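Local atomic coordinates of uncharacterized protein (PDB entry 4H0A), a protein that is of unknown function but belongs to the CAP family of cysteine-rich secretory proteins, joining a CAP-associated N-terminal region to a CAP domain. Residues Val102-Ile114 / Val157-Phe171. Residues are numbered along the deposited sequence; the frame is centred on the assembly and turned at random.
Sequences VSPLKIGQHSAEI and VYSDQQSKKVLSVRF. With EDO (1,2-ethanediol), chain C.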
ATOM      1  N   VAL A 102      -6.649 -15.430  -0.273  1.00 42.84           N
ATOM      2  CA  VAL A 102      -5.224 -15.161  -0.026  1.00 42.57           C
ATOM      3  C   VAL A 102      -4.619 -16.373   0.719  1.00 49.55           C
ATOM      4  O   VAL A 102      -3.728 -16.207   1.557  1.00 48.60           O
ATOM      5  CB  VAL A 102      -4.995 -13.810   0.722  1.00 44.77           C
ATOM      6  CG1 VAL A 102      -5.235 -12.626  -0.217  1.00 42.11           C
ATOM      7  CG2 VAL A 102      -5.860 -13.687   1.982  1.00 45.08           C
ATOM      8  N   SER A 103      -5.063 -17.608   0.355  1.00 48.24           N
ATOM      9  CA  SER A 103      -4.595 -18.846   0.988  1.00 49.61           C
ATOM     10  C   SER A 103      -3.062 -18.927   0.964  1.00 52.94           C
ATOM     11  O   SER A 103      -2.451 -18.461   0.003  1.00 49.67           O
ATOM     12  CB  SER A 103      -5.187 -20.072   0.305  1.00 53.16           C
ATOM     13  OG  SER A 103      -6.588 -20.124   0.505  1.00 57.74           O
ATOM     14  N   PRO A 104      -2.414 -19.432   2.033  1.00 51.08           N
ATOM     15  CA  PRO A 104      -2.992 -20.058   3.241  1.00 52.83           C
ATOM     16  C   PRO A 104      -3.528 -19.072   4.281  1.00 55.74           C
ATOM     17  O   PRO A 104      -4.000 -19.502   5.331  1.00 56.60           O
ATOM     18  CB  PRO A 104      -1.805 -20.850   3.807  1.00 56.57           C
ATOM     19  CG  PRO A 104      -0.613 -20.040   3.425  1.00 59.61           C
ATOM     20  CD  PRO A 104      -0.939 -19.495   2.047  1.00 53.38           C
ATOM     21  N   LEU A 105      -3.494 -17.764   3.987  1.00 51.22           N
ATOM     22  CA  LEU A 105      -3.982 -16.747   4.909  1.00 50.51           C
ATOM     23  C   LEU A 105      -5.461 -16.465   4.649  1.00 53.24           C
ATOM     24  O   LEU A 105      -6.037 -17.003   3.703  1.00 52.33           O
ATOM     25  CB  LEU A 105      -3.142 -15.471   4.745  1.00 48.45           C
ATOM     26  CG  LEU A 105      -1.627 -15.727   4.909  1.00 54.60           C
ATOM     27  CD1 LEU A 105      -0.835 -14.722   4.209  1.00 53.37           C
ATOM     28  CD2 LEU A 105      -1.243 -15.810   6.363  1.00 57.52           C
ATOM     29  N   LYS A 106      -6.081 -15.665   5.520  1.00 49.78           N
ATOM     30  CA  LYS A 106      -7.468 -15.235   5.366  1.00 49.43           C
ATOM     31  C   LYS A 106      -7.608 -13.827   5.878  1.00 52.13           C
ATOM     32  O   LYS A 106      -7.182 -13.554   6.996  1.00 53.39           O
ATOM     33  CB  LYS A 106      -8.453 -16.154   6.119  1.00 54.83           C
ATOM     34  CG  LYS A 106      -8.553 -17.563   5.566  1.00 78.81           C
ATOM     35  CD  LYS A 106      -9.565 -18.412   6.329  1.00 92.31           C
ATOM     36  CE  LYS A 106      -9.441 -19.887   6.018  1.00106.78           C
ATOM     37  NZ  LYS A 106      -9.783 -20.201   4.603  1.00116.04           N
ATOM     38  N   ILE A 107      -8.252 -12.943   5.107  1.00 45.68           N
ATOM     39  CA  ILE A 107      -8.515 -11.579   5.571  1.00 44.09           C
ATOM     40  C   ILE A 107      -9.396 -11.684   6.823  1.00 50.20           C
ATOM     41  O   ILE A 107     -10.390 -12.408   6.803  1.00 50.71           O
ATOM     42  CB  ILE A 107      -9.199 -10.705   4.468  1.00 44.09           C
ATOM     43  CG1 ILE A 107      -8.341 -10.584   3.171  1.00 41.54           C
ATOM     44  CG2 ILE A 107      -9.568  -9.322   5.021  1.00 43.32           C
ATOM     45  CD1 ILE A 107      -6.947 -10.149   3.351  1.00 43.59           C
ATOM     46  N   GLY A 108      -9.012 -10.995   7.888  1.00 49.06           N
ATOM     47  CA  GLY A 108      -9.750 -11.009   9.147  1.00 51.39           C
ATOM     48  C   GLY A 108      -9.279 -12.043  10.152  1.00 60.24           C
ATOM     49  O   GLY A 108      -9.763 -12.037  11.283  1.00 61.54           O
ATOM     50  N   GLN A 109      -8.339 -12.938   9.790  1.00 57.94           N
ATOM     51  CA  GLN A 109      -7.862 -13.929  10.759  1.00 60.90           C
ATOM     52  C   GLN A 109      -6.977 -13.262  11.799  1.00 65.65           C
ATOM     53  O   GLN A 109      -6.391 -12.215  11.509  1.00 63.07           O
ATOM     54  CB  GLN A 109      -7.079 -15.067  10.068  1.00 62.49           C
ATOM     55  CG  GLN A 109      -5.652 -14.730   9.650  1.00 65.22           C
ATOM     56  CD  GLN A 109      -4.945 -15.954   9.151  1.00 81.36           C
ATOM     57  OE1 GLN A 109      -4.832 -16.183   7.958  1.00 77.61           O
ATOM     58  NE2 GLN A 109      -4.480 -16.784  10.055  1.00 74.18           N
ATOM     59  N   HIS A 110      -6.810 -13.901  12.969  1.00 63.23           N
ATOM     60  CA  HIS A 110      -5.904 -13.386  13.993  1.00 64.94           C
ATOM     61  C   HIS A 110      -4.478 -13.512  13.479  1.00 69.25           C
ATOM     62  O   HIS A 110      -4.098 -14.590  13.024  1.00 67.72           O
ATOM     63  CB  HIS A 110      -6.061 -14.145  15.323  1.00 69.13           C
ATOM     64  CG  HIS A 110      -7.406 -13.965  15.946  1.00 74.02           C
ATOM     65  ND1 HIS A 110      -7.884 -12.711  16.275  1.00 75.46           N
ATOM     66  CD2 HIS A 110      -8.332 -14.891  16.287  1.00 78.27           C
ATOM     67  CE1 HIS A 110      -9.091 -12.907  16.779  1.00 76.69           C
ATOM     68  NE2 HIS A 110      -9.401 -14.204  16.811  1.00 78.63           N
ATOM     69  N   SER A 111      -3.698 -12.426  13.521  1.00 68.05           N
ATOM     70  CA  SER A 111      -2.319 -12.452  13.015  1.00 68.96           C
ATOM     71  C   SER A 111      -1.413 -13.393  13.849  1.00 78.08           C
ATOM     72  O   SER A 111      -0.474 -13.951  13.295  1.00 78.25           O
ATOM     73  CB  SER A 111      -1.723 -11.046  12.969  1.00 71.28           C
ATOM     74  OG  SER A 111      -1.334 -10.600  14.259  1.00 78.69           O
ATOM     75  N   ALA A 112      -1.707 -13.607  15.151  1.00 78.94           N
ATOM     76  CA  ALA A 112      -0.911 -14.516  15.995  1.00 82.19           C
ATOM     77  C   ALA A 112      -0.988 -15.989  15.524  1.00 86.46           C
ATOM     78  O   ALA A 112      -0.054 -16.754  15.772  1.00 87.33           O
ATOM     79  CB  ALA A 112      -1.365 -14.427  17.444  1.00 85.90           C
ATOM     80  N   GLU A 113      -2.103 -16.374  14.860  1.00 81.74           N
ATOM     81  CA  GLU A 113      -2.348 -17.715  14.302  1.00 82.34           C
ATOM     82  C   GLU A 113      -1.407 -18.042  13.097  1.00 84.21           C
ATOM     83  O   GLU A 113      -1.256 -19.211  12.754  1.00 85.55           O
ATOM     84  CB  GLU A 113      -3.824 -17.798  13.854  1.00 82.86           C
ATOM     85  CG  GLU A 113      -4.340 -19.153  13.402  1.00 99.53           C
ATOM     86  CD  GLU A 113      -5.805 -19.101  13.010  1.00126.80           C
ATOM     87  OE1 GLU A 113      -6.661 -19.057  13.923  1.00129.51           O
ATOM     88  OE2 GLU A 113      -6.096 -19.070  11.792  1.00117.96           O
ATOM     89  N   ILE A 114      -0.811 -17.036  12.443  1.00 76.30           N
ATOM     90  CA  ILE A 114       0.096 -17.265  11.310  1.00 75.14           C
ATOM     91  C   ILE A 114       1.340 -18.019  11.775  1.00 84.81           C
ATOM     92  O   ILE A 114       1.683 -19.059  11.221  1.00 85.63           O
ATOM     93  CB  ILE A 114       0.479 -15.917  10.644  1.00 74.75           C
ATOM     94  CG1 ILE A 114      -0.749 -15.300   9.949  1.00 72.28           C
ATOM     95  CG2 ILE A 114       1.634 -16.098   9.647  1.00 74.69           C
ATOM     96  CD1 ILE A 114      -0.654 -13.829   9.742  1.00 74.46           C
ATOM     97  N   VAL A 157       2.218  -9.893   4.779  1.00 44.84           N
ATOM     98  CA  VAL A 157       0.945  -9.980   5.481  1.00 44.00           C
ATOM     99  C   VAL A 157       0.783  -8.729   6.328  1.00 47.90           C
ATOM    100  O   VAL A 157       1.522  -8.548   7.295  1.00 48.68           O
ATOM    101  CB  VAL A 157       0.873 -11.266   6.343  1.00 49.04           C
ATOM    102  CG1 VAL A 157      -0.521 -11.432   6.951  1.00 48.37           C
ATOM    103  CG2 VAL A 157       1.257 -12.485   5.513  1.00 49.18           C
ATOM    104  N   TYR A 158      -0.186  -7.880   5.979  1.00 42.43           N
ATOM    105  CA  TYR A 158      -0.436  -6.626   6.687  1.00 42.76           C
ATOM    106  C   TYR A 158      -1.439  -6.831   7.790  1.00 49.60           C
ATOM    107  O   TYR A 158      -2.548  -7.277   7.510  1.00 47.77           O
ATOM    108  CB  TYR A 158      -0.949  -5.567   5.712  1.00 40.96           C
ATOM    109  CG  TYR A 158       0.055  -5.248   4.630  1.00 41.46           C
ATOM    110  CD1 TYR A 158       1.152  -4.440   4.887  1.00 44.78           C
ATOM    111  CD2 TYR A 158      -0.074  -5.784   3.352  1.00 40.42           C
ATOM    112  CE1 TYR A 158       2.084  -4.143   3.894  1.00 46.48           C
ATOM    113  CE2 TYR A 158       0.855  -5.504   2.353  1.00 40.58           C
ATOM    114  CZ  TYR A 158       1.925  -4.668   2.621  1.00 48.79           C
ATOM    115  OH  TYR A 158       2.822  -4.386   1.620  1.00 44.13           O
ATOM    116  N   SER A 159      -1.065  -6.507   9.033  1.00 51.52           N
ATOM    117  CA  SER A 159      -1.961  -6.650  10.187  1.00 54.52           C
ATOM    118  C   SER A 159      -2.153  -5.343  10.878  1.00 64.73           C
ATOM    119  O   SER A 159      -1.318  -4.443  10.780  1.00 65.75           O
ATOM    120  CB  SER A 159      -1.429  -7.654  11.204  1.00 58.58           C
ATOM    121  OG  SER A 159      -1.171  -8.919  10.623  1.00 67.12           O
ATOM    122  N   ASP A 160      -3.233  -5.272  11.644  1.00 65.02           N
ATOM    123  CA  ASP A 160      -3.595  -4.093  12.401  1.00 67.26           C
ATOM    124  C   ASP A 160      -2.873  -4.137  13.751  1.00 75.42           C
ATOM    125  O   ASP A 160      -2.872  -5.176  14.407  1.00 74.32           O
ATOM    126  CB  ASP A 160      -5.117  -4.086  12.574  1.00 69.57           C
ATOM    127  CG  ASP A 160      -5.730  -2.753  12.940  1.00 84.76           C
ATOM    128  OD1 ASP A 160      -5.393  -1.750  12.289  1.00 83.41           O
ATOM    129  OD2 ASP A 160      -6.574  -2.721  13.862  1.00 94.94           O
ATOM    130  N   GLN A 161      -2.265  -3.025  14.171  1.00 75.89           N
ATOM    131  CA  GLN A 161      -1.558  -2.971  15.454  1.00 79.63           C
ATOM    132  C   GLN A 161      -2.571  -3.000  16.625  1.00 85.39           C
ATOM    133  O   GLN A 161      -2.225  -3.449  17.713  1.00 88.29           O
ATOM    134  CB  GLN A 161      -0.667  -1.712  15.523  1.00 82.45           C
ATOM    135  CG  GLN A 161       0.618  -1.885  16.323  1.00109.48           C
ATOM    136  CD  GLN A 161       1.522  -0.683  16.147  1.00131.92           C
ATOM    137  OE1 GLN A 161       1.106   0.464  16.356  1.00128.87           O
ATOM    138  NE2 GLN A 161       2.775  -0.903  15.755  1.00123.11           N
ATOM    139  N   GLN A 162      -3.825  -2.545  16.384  1.00 80.17           N
ATOM    140  CA  GLN A 162      -4.889  -2.515  17.390  1.00 81.39           C
ATOM    141  C   GLN A 162      -5.671  -3.826  17.432  1.00 84.01           C
ATOM    142  O   GLN A 162      -5.732  -4.446  18.488  1.00 86.45           O
ATOM    143  CB  GLN A 162      -5.861  -1.347  17.129  1.00 82.30           C
ATOM    144  CG  GLN A 162      -5.441  -0.051  17.813  1.00105.23           C
ATOM    145  CD  GLN A 162      -5.753  -0.059  19.287  1.00131.82           C
ATOM    146  OE1 GLN A 162      -4.856  -0.129  20.134  1.00129.73           O
ATOM    147  NE2 GLN A 162      -7.033  -0.005  19.626  1.00127.81           N
ATOM    148  N   SER A 163      -6.306  -4.232  16.317  1.00 77.03           N
ATOM    149  CA  SER A 163      -7.106  -5.466  16.300  1.00 75.97           C
ATOM    150  C   SER A 163      -6.255  -6.736  16.151  1.00 76.97           C
ATOM    151  O   SER A 163      -6.739  -7.803  16.508  1.00 77.89           O
ATOM    152  CB  SER A 163      -8.156  -5.425  15.193  1.00 77.27           C
ATOM    153  OG  SER A 163      -7.591  -5.271  13.904  1.00 85.17           O
ATOM    154  N   LYS A 164      -5.011  -6.632  15.640  1.00 70.33           N
ATOM    155  CA  LYS A 164      -4.113  -7.772  15.425  1.00 69.40           C
ATOM    156  C   LYS A 164      -4.720  -8.783  14.428  1.00 69.38           C
ATOM    157  O   LYS A 164      -4.434  -9.973  14.510  1.00 71.05           O
ATOM    158  CB  LYS A 164      -3.723  -8.437  16.762  1.00 74.82           C
ATOM    159  CG  LYS A 164      -3.194  -7.429  17.776  1.00 90.36           C
ATOM    160  CD  LYS A 164      -2.284  -8.063  18.819  1.00104.09           C
ATOM    161  CE  LYS A 164      -1.746  -7.047  19.794  1.00118.14           C
ATOM    162  NZ  LYS A 164      -0.701  -7.629  20.680  1.00132.19           N
ATOM    163  N   LYS A 165      -5.483  -8.292  13.442  1.00 60.28           N
ATOM    164  CA  LYS A 165      -6.098  -9.127  12.413  1.00 56.85           C
ATOM    165  C   LYS A 165      -5.494  -8.818  11.053  1.00 54.63           C
ATOM    166  O   LYS A 165      -5.080  -7.684  10.827  1.00 52.48           O
ATOM    167  CB  LYS A 165      -7.615  -8.895  12.376  1.00 58.12           C
ATOM    168  CG  LYS A 165      -8.326  -9.358  13.636  1.00 71.50           C
ATOM    169  CD  LYS A 165      -9.837  -9.210  13.513  1.00 77.15           C
ATOM    170  CE  LYS A 165     -10.562  -9.788  14.708  1.00 87.03           C
ATOM    171  NZ  LYS A 165     -12.026  -9.891  14.469  1.00 94.45           N
ATOM    172  N   VAL A 166      -5.489  -9.808  10.135  1.00 48.88           N
ATOM    173  CA  VAL A 166      -4.959  -9.639   8.783  1.00 45.79           C
ATOM    174  C   VAL A 166      -5.880  -8.690   7.987  1.00 48.25           C
ATOM    175  O   VAL A 166      -7.087  -8.933   7.884  1.00 46.22           O
ATOM    176  CB  VAL A 166      -4.782 -10.994   8.051  1.00 49.05           C
ATOM    177  CG1 VAL A 166      -4.397 -10.779   6.576  1.00 46.85           C
ATOM    178  CG2 VAL A 166      -3.747 -11.858   8.759  1.00 50.76           C
ATOM    179  N   LEU A 167      -5.294  -7.610   7.444  1.00 43.26           N
ATOM    180  CA  LEU A 167      -6.016  -6.598   6.673  1.00 42.54           C
ATOM    181  C   LEU A 167      -5.926  -6.844   5.185  1.00 44.61           C
ATOM    182  O   LEU A 167      -6.881  -6.598   4.445  1.00 43.10           O
ATOM    183  CB  LEU A 167      -5.423  -5.212   6.963  1.00 42.97           C
ATOM    184  CG  LEU A 167      -5.483  -4.742   8.417  1.00 50.06           C
ATOM    185  CD1 LEU A 167      -4.555  -3.565   8.626  1.00 50.85           C
ATOM    186  CD2 LEU A 167      -6.915  -4.402   8.824  1.00 50.13           C
ATOM    187  N   SER A 168      -4.746  -7.254   4.733  1.00 40.80           N
ATOM    188  CA  SER A 168      -4.477  -7.442   3.316  1.00 37.83           C
ATOM    189  C   SER A 168      -3.234  -8.297   3.148  1.00 41.44           C
ATOM    190  O   SER A 168      -2.484  -8.486   4.109  1.00 43.17           O
ATOM    191  CB  SER A 168      -4.278  -6.073   2.659  1.00 40.18           C
ATOM    192  OG  SER A 168      -3.287  -5.308   3.324  1.00 43.55           O
ATOM    193  N   VAL A 169      -3.037  -8.857   1.957  1.00 37.49           N
ATOM    194  CA  VAL A 169      -1.852  -9.667   1.660  1.00 38.14           C
ATOM    195  C   VAL A 169      -1.321  -9.270   0.302  1.00 41.92           C
ATOM    196  O   VAL A 169      -2.109  -9.065  -0.625  1.00 40.48           O
ATOM    197  CB  VAL A 169      -2.135 -11.192   1.699  1.00 42.48           C
ATOM    198  CG1 VAL A 169      -0.865 -11.997   1.395  1.00 42.89           C
ATOM    199  CG2 VAL A 169      -2.741 -11.610   3.038  1.00 44.05           C
ATOM    200  N   ARG A 170       0.005  -9.179   0.167  1.00 38.28           N
ATOM    201  CA  ARG A 170       0.628  -8.949  -1.125  1.00 36.26           C
ATOM    202  C   ARG A 170       1.529 -10.117  -1.412  1.00 40.76           C
ATOM    203  O   ARG A 170       2.486 -10.327  -0.666  1.00 41.50           O
ATOM    204  CB  ARG A 170       1.415  -7.627  -1.208  1.00 36.99           C
ATOM    205  CG  ARG A 170       2.240  -7.518  -2.516  1.00 39.18           C
ATOM    206  CD  ARG A 170       2.542  -6.089  -2.892  1.00 40.86           C
ATOM    207  NE  ARG A 170       3.404  -5.442  -1.906  1.00 41.22           N
ATOM    208  CZ  ARG A 170       3.640  -4.134  -1.855  1.00 46.38           C
ATOM    209  NH1 ARG A 170       3.100  -3.316  -2.755  1.00 36.99           N
ATOM    210  NH2 ARG A 170       4.427  -3.634  -0.913  1.00 37.42           N
ATOM    211  N   PHE A 171       1.211 -10.907  -2.456  1.00 36.78           N
ATOM    212  CA  PHE A 171       2.087 -11.996  -2.893  1.00 37.56           C
ATOM    213  C   PHE A 171       2.983 -11.403  -3.958  1.00 41.74           C
ATOM    214  O   PHE A 171       2.466 -10.706  -4.835  1.00 40.25           O
ATOM    215  CB  PHE A 171       1.295 -13.190  -3.420  1.00 39.68           C
ATOM    216  CG  PHE A 171       0.624 -13.998  -2.335  1.00 43.16           C
ATOM    217  CD1 PHE A 171      -0.672 -13.712  -1.939  1.00 45.04           C
ATOM    218  CD2 PHE A 171       1.265 -15.093  -1.762  1.00 46.97           C
ATOM    219  CE1 PHE A 171      -1.308 -14.488  -0.971  1.00 47.48           C
ATOM    220  CE2 PHE A 171       0.629 -15.866  -0.795  1.00 51.62           C
ATOM    221  CZ  PHE A 171      -0.652 -15.557  -0.402  1.00 49.08           C
TER
HETATM  222  C1  EDO C 401       1.113  -2.278  -5.407  1.00 40.59           C
HETATM  223  O1  EDO C 401       1.144  -3.626  -4.970  1.00 35.22           O
HETATM  224  C2  EDO C 401       2.143  -2.216  -6.565  1.00 43.37           C
HETATM  225  O2  EDO C 401       2.254  -0.902  -7.061  1.00 44.16           O
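Val166, with 92 Å² buried, is where Gly108 and Gln109 of the loop 102-114 fasten to the hairpin 157-171. It is held through its backbone on both sides of the residue: Gly108 N donates to Val166 O at 2.8 Å, while Val166 N donates to Gln109 O at 2.9 Å with 160° at the hydrogen. Its side chain has CG1 anti to the backbone N (chi1 173°), and CG2 touches both Gln109 CG, running alongside at 3.6 Å, and Ile114 CD1, whose side chain crosses that of Val166 at about a right angle. Beyond CG the Gln109 chain runs extended, and OE1 accepts from Lys106 N across the type II turn Lys106-Gln109. Ser111 (61 Å²) makes the straightest of the three backbone bonds, from its N to Lys164 O (2.7 Å, 170°); Ser111 OG adds a weak bond to that same oxygen. Ser111 CB lies 3.2 Å from Ser159 OG, a buried hydroxyl with no partner in the model. Leu105 (58 Å²) extends the apolar side, its CD1 meeting Val157 CG2 tip to tip, a tight 3.3 Å, and Val169 CG2 at 3.8 Å. Ile148 of strand 145-150 also packs on Val157 and Ile114. The geometry is that of a loop covering one face of an antiparallel sheet, pinned at the hairpin end by the isolated bridge of His110 with Lys165, within the CAP-associated N-terminal region.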